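Local coordinates for ORF59 (Human herpesvirus 8, PDB 3HSL), which serves as the accessory subunit of the viral DNA polymerase, raising its processivity in lytic replication, probably by keeping the enzyme on its template, at residues G38-H43 against F86-T91; G44-P49 against G82-S87. All coordinates share one frame; numbering follows the deposited sequence.

Interaction 1 (G38-H43 against F86-T91); sequences GVVQVH and FSFRNT
Val40 and Phe88 meet on one face of an antiparallel strand pair. The Phe88 ring crosses the valine at a slant. Its CE1 touches Val40 CB at 3.6 Å, and its CZ touches Val40 CG1 at 3.7 Å. One ring face also covers Val40 O, which lies off-centre toward the rim. Chi1 of Phe88 (52°) places CG between the backbone N and the carbonyl carbon, and this leans the ring over the neighbouring strand. The two backbones bond reciprocally: Val40 N donates to Phe88 O (2.6 Å) and Phe88 N to Val40 O (3.0 Å). Val42 and Phe86 form the next hydrogen-bonded pair on this face, and the Phe86 ring stacks with Phe115. The ladder joins strand 83-89 to strand 39-43 in the fold of the herpesvirus polymerase accessory factors, and strand 49-56 flanks 39-43 on its other edge. The opposite face carries Gln41 and Ser87. Gln41 passes alongside the serine, with Gln41 CG 3.7 Å from Ser87 OG. That hydroxyl is hydrogen-bonded to Gln152 O. The side chains of Val39 and Arg89 diverge; the Arg89 guanidinium forms a salt bridge with Asp151. Past Arg89, Asn90 N reaches Gly38 O (3.1 Å) from above the carbonyl plane.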
loop_
_atom_site.group_PDB
_atom_site.type_symbol
_atom_site.label_atom_id
_atom_site.label_comp_id
_atom_site.label_asym_id
_atom_site.label_seq_id
_atom_site.Cartn_x
_atom_site.Cartn_y
_atom_site.Cartn_z
ATOM N N GLY A 38 3.310 11.744 6.894
ATOM C CA GLY A 38 3.661 13.136 6.951
ATOM C C GLY A 38 2.586 14.134 6.648
ATOM O O GLY A 38 1.386 13.811 6.595
ATOM N N VAL A 39 3.050 15.366 6.445
ATOM C CA VAL A 39 2.208 16.504 6.146
ATOM C C VAL A 39 2.649 17.095 4.830
ATOM O O VAL A 39 3.839 17.259 4.608
ATOM C CB VAL A 39 2.372 17.571 7.242
ATOM C CG1 VAL A 39 1.646 18.845 6.885
ATOM C CG2 VAL A 39 1.874 17.034 8.586
ATOM N N VAL A 40 1.695 17.411 3.956
ATOM C CA VAL A 40 2.009 18.031 2.678
ATOM C C VAL A 40 1.675 19.511 2.816
ATOM O O VAL A 40 0.659 19.869 3.446
ATOM C CB VAL A 40 1.185 17.454 1.502
ATOM C CG1 VAL A 40 1.590 18.140 0.184
ATOM C CG2 VAL A 40 1.385 15.964 1.370
ATOM N N GLN A 41 2.520 20.368 2.233
ATOM C CA GLN A 41 2.310 21.800 2.299
ATOM C C GLN A 41 2.488 22.507 0.975
ATOM O O GLN A 41 3.333 22.113 0.141
ATOM C CB GLN A 41 3.320 22.436 3.254
ATOM C CG GLN A 41 3.248 21.962 4.680
ATOM C CD GLN A 41 4.342 22.544 5.548
ATOM O OE1 GLN A 41 5.481 22.736 5.104
ATOM N NE2 GLN A 41 3.999 22.825 6.801
ATOM N N VAL A 42 1.677 23.560 0.810
ATOM C CA VAL A 42 1.711 24.441 -0.342
ATOM C C VAL A 42 1.870 25.818 0.277
ATOM O O VAL A 42 0.954 26.321 0.927
ATOM C CB VAL A 42 0.468 24.327 -1.219
ATOM C CG1 VAL A 42 0.464 25.435 -2.271
ATOM C CG2 VAL A 42 0.426 22.945 -1.882
ATOM N N HIS A 43 3.032 26.433 0.074
ATOM C CA HIS A 43 3.329 27.708 0.713
ATOM C C HIS A 43 4.301 28.583 -0.057
ATOM O O HIS A 43 5.001 28.113 -0.956
ATOM C CB HIS A 43 4.018 27.346 2.010
ATOM C CG HIS A 43 5.217 26.494 1.777
ATOM N ND1 HIS A 43 6.490 27.010 1.713
ATOM C CD2 HIS A 43 5.340 25.157 1.578
ATOM C CE1 HIS A 43 7.350 26.030 1.492
ATOM N NE2 HIS A 43 6.679 24.895 1.405
ATOM N N PHE A 86 -0.880 26.299 3.062
ATOM C CA PHE A 86 -1.862 25.230 3.260
ATOM C C PHE A 86 -1.133 23.987 3.723
ATOM O O PHE A 86 -0.235 23.501 3.047
ATOM C CB PHE A 86 -2.669 24.988 1.993
ATOM C CG PHE A 86 -3.432 26.187 1.540
ATOM C CD1 PHE A 86 -4.614 26.561 2.193
ATOM C CD2 PHE A 86 -2.984 26.949 0.468
ATOM C CE1 PHE A 86 -5.349 27.687 1.788
ATOM C CE2 PHE A 86 -3.712 28.081 0.049
ATOM C CZ PHE A 86 -4.897 28.445 0.714
ATOM N N SER A 87 -1.529 23.476 4.884
ATOM C CA SER A 87 -0.859 22.329 5.504
ATOM C C SER A 87 -1.803 21.178 5.923
ATOM O O SER A 87 -2.578 21.315 6.873
ATOM C CB SER A 87 -0.079 22.874 6.692
ATOM O OG SER A 87 0.658 21.874 7.329
ATOM N N PHE A 88 -1.720 20.055 5.204
ATOM C CA PHE A 88 -2.572 18.871 5.436
ATOM C C PHE A 88 -1.778 17.574 5.474
ATOM O O PHE A 88 -0.608 17.542 5.083
ATOM C CB PHE A 88 -3.635 18.799 4.346
ATOM C CG PHE A 88 -3.073 18.884 2.973
ATOM C CD1 PHE A 88 -2.848 17.738 2.228
ATOM C CD2 PHE A 88 -2.759 20.128 2.416
ATOM C CE1 PHE A 88 -2.313 17.817 0.923
ATOM C CE2 PHE A 88 -2.226 20.229 1.122
ATOM C CZ PHE A 88 -2.003 19.064 0.375
ATOM N N ARG A 89 -2.396 16.496 5.942
ATOM C CA ARG A 89 -1.678 15.226 6.040
ATOM C C ARG A 89 -1.669 14.545 4.684
ATOM O O ARG A 89 -2.703 14.599 4.012
ATOM C CB ARG A 89 -2.295 14.375 7.161
ATOM C CG ARG A 89 -3.786 14.223 7.060
ATOM C CD ARG A 89 -4.447 13.473 8.223
ATOM N NE ARG A 89 -4.349 14.163 9.510
ATOM C CZ ARG A 89 -5.060 13.846 10.608
ATOM N NH1 ARG A 89 -5.939 12.844 10.591
ATOM N NH2 ARG A 89 -4.902 14.533 11.740
ATOM N N ASN A 90 -0.560 13.917 4.240
ATOM C CA ASN A 90 -0.699 13.268 2.915
ATOM C C ASN A 90 -1.516 12.006 2.897
ATOM O O ASN A 90 -2.012 11.619 1.855
ATOM C CB ASN A 90 0.521 13.218 1.941
ATOM C CG ASN A 90 1.664 12.444 2.465
ATOM O OD1 ASN A 90 1.785 12.294 3.661
ATOM N ND2 ASN A 90 2.519 11.946 1.579
ATOM N N THR A 91 -1.657 11.369 4.047
ATOM C CA THR A 91 -2.515 10.197 4.137
ATOM C C THR A 91 -3.654 10.523 5.120
ATOM O O THR A 91 -3.494 10.414 6.334
ATOM C CB THR A 91 -1.788 8.894 4.563
ATOM O OG1 THR A 91 -0.648 8.659 3.718
ATOM C CG2 THR A 91 -2.762 7.718 4.475
#

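Interaction 2 (G44-P49 against G82-S87)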
loop_
_atom_site.group_PDB
_atom_site.type_symbol
_atom_site.label_atom_id
_atom_site.label_comp_id
_atom_site.label_asym_id
_atom_site.label_seq_id
_atom_site.Cartn_x
_atom_site.Cartn_y
_atom_site.Cartn_z
ATOM N N GLY A 44 4.344 29.861 0.310
ATOM C CA GLY A 44 5.223 30.822 -0.333
ATOM C C GLY A 44 4.385 31.804 -1.109
ATOM O O GLY A 44 3.215 32.019 -0.790
ATOM N N SER A 45 4.962 32.410 -2.133
ATOM C CA SER A 45 4.206 33.377 -2.922
ATOM C C SER A 45 3.028 32.688 -3.613
ATOM O O SER A 45 3.105 31.506 -3.935
ATOM C CB SER A 45 5.116 34.064 -3.944
ATOM O OG SER A 45 5.700 33.087 -4.793
ATOM N N ALA A 46 1.945 33.435 -3.832
ATOM C CA ALA A 46 0.754 32.898 -4.495
ATOM C C ALA A 46 1.074 32.604 -5.951
ATOM O O ALA A 46 0.481 31.717 -6.567
ATOM C CB ALA A 46 -0.399 33.869 -4.396
ATOM N N CYS A 47 2.024 33.365 -6.483
ATOM C CA CYS A 47 2.478 33.236 -7.856
ATOM C C CYS A 47 3.256 31.943 -8.088
ATOM O O CYS A 47 2.919 31.169 -8.979
ATOM C CB CYS A 47 3.305 34.452 -8.209
ATOM S SG CYS A 47 2.286 35.917 -8.024
ATOM N N THR A 48 4.294 31.697 -7.298
ATOM C CA THR A 48 5.054 30.472 -7.466
ATOM C C THR A 48 5.261 29.867 -6.083
ATOM O O THR A 48 6.263 30.141 -5.440
ATOM C CB THR A 48 6.413 30.718 -8.149
ATOM O OG1 THR A 48 7.241 31.498 -7.286
ATOM C CG2 THR A 48 6.244 31.440 -9.493
ATOM N N PRO A 49 4.307 29.044 -5.620
ATOM C CA PRO A 49 4.440 28.453 -4.304
ATOM C C PRO A 49 5.273 27.180 -4.304
ATOM O O PRO A 49 5.465 26.543 -5.336
ATOM C CB PRO A 49 3.005 28.116 -3.934
ATOM C CG PRO A 49 2.341 27.819 -5.248
ATOM C CD PRO A 49 3.062 28.633 -6.294
ATOM N N GLY A 82 0.320 38.408 -2.172
ATOM C CA GLY A 82 0.950 38.108 -0.888
ATOM C C GLY A 82 1.266 36.632 -0.833
ATOM O O GLY A 82 1.342 35.974 -1.875
ATOM N N ASP A 83 1.451 36.103 0.374
ATOM C CA ASP A 83 1.765 34.682 0.520
ATOM C C ASP A 83 0.603 33.693 0.671
ATOM O O ASP A 83 -0.572 34.073 0.699
ATOM C CB ASP A 83 2.904 34.434 1.518
ATOM C CG ASP A 83 4.261 34.832 0.957
ATOM O OD1 ASP A 83 4.295 35.660 0.019
ATOM O OD2 ASP A 83 5.297 34.313 1.454
ATOM N N VAL A 84 0.986 32.423 0.762
ATOM C CA VAL A 84 0.104 31.263 0.865
ATOM C C VAL A 84 0.651 30.208 1.835
ATOM O O VAL A 84 1.876 30.042 1.959
ATOM C CB VAL A 84 -0.082 30.652 -0.558
ATOM C CG1 VAL A 84 -0.246 29.138 -0.552
ATOM C CG2 VAL A 84 -1.171 31.374 -1.320
ATOM N N SER A 85 -0.248 29.501 2.521
ATOM C CA SER A 85 0.172 28.458 3.461
ATOM C C SER A 85 -0.922 27.427 3.758
ATOM O O SER A 85 -1.787 27.652 4.604
ATOM C CB SER A 85 0.683 29.088 4.763
ATOM O OG SER A 85 1.223 28.099 5.621
ATOM N N PHE A 86 -0.880 26.299 3.062
ATOM C CA PHE A 86 -1.862 25.230 3.260
ATOM C C PHE A 86 -1.133 23.987 3.723
ATOM O O PHE A 86 -0.235 23.501 3.047
ATOM C CB PHE A 86 -2.669 24.988 1.993
ATOM C CG PHE A 86 -3.432 26.187 1.540
ATOM C CD1 PHE A 86 -4.614 26.561 2.193
ATOM C CD2 PHE A 86 -2.984 26.949 0.468
ATOM C CE1 PHE A 86 -5.349 27.687 1.788
ATOM C CE2 PHE A 86 -3.712 28.081 0.049
ATOM C CZ PHE A 86 -4.897 28.445 0.714
ATOM N N SER A 87 -1.529 23.476 4.884
ATOM C CA SER A 87 -0.859 22.329 5.504
ATOM C C SER A 87 -1.803 21.178 5.923
ATOM O O SER A 87 -2.578 21.315 6.873
ATOM C CB SER A 87 -0.079 22.874 6.692
ATOM O OG SER A 87 0.658 21.874 7.329
#
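Gly44 and Val84 bond to each other through both of their backbone polar groups. Gly44 N donates to Val84 O at 3.0 Å, and the donor is tilted from the carbonyl plane. The return bond, Val84 N to Gly44 O at 2.7 Å, is weak, because its angle at the hydrogen is only 129°. Gly44 has a positive phi (112°), and here the chain turns a corner. One more backbone bond follows before the segments part. Ala46 N donates to Gly82 O at 3.3 Å and lies in the plane of that carbonyl. Between these bonds, Ser45 and Asp83 form a non-hydrogen-bonded pair whose side chains diverge. The Asp83 carboxylate lies against the backbone of Gly44 and Ser45 by packing, with Asp83 OD1 3.7 Å from Ser45 CA. The Ser45 hydroxyl serves its own loop instead. Ser45 OG accepts from Thr48 N at 3.2 Å, an ST motif that ties the start of the loop to its far side. Ala46 O is taken up by Tyr12 OH. The apolar share is small. Val84 CG2 meets Ala46 CB at 4.0 Å. The loop 44-48 joins strand 39-43 to strand 49-56, and it bonds to the beginning of strand 83-89. Val84 also packs on Val42 of strand 39-43. Pro49, where the chain returns, touches both Val42 and Tyr12, the latter on strand 12-16 of a different sheet.

Overall arrangement
Interactions 1 and 2 are consecutive parts of one antiparallel pairing, with centres about 13 Å apart. Both use strand 83-89, and they share Phe86 and Ser87. Interaction 1 is mostly buried. It combines a regular run of backbone bonds with aromatic and aliphatic packing on one face and a polar pair on the other. Interaction 2 lies farther from the centre of the chain and is partly exposed. There the pairing ends in a loop, less surface is buried, and backbone bonds do most of the work. The two meet where Val42 and His43 pack against Val84 and Pro49, and the ladder passes into the turn at this point.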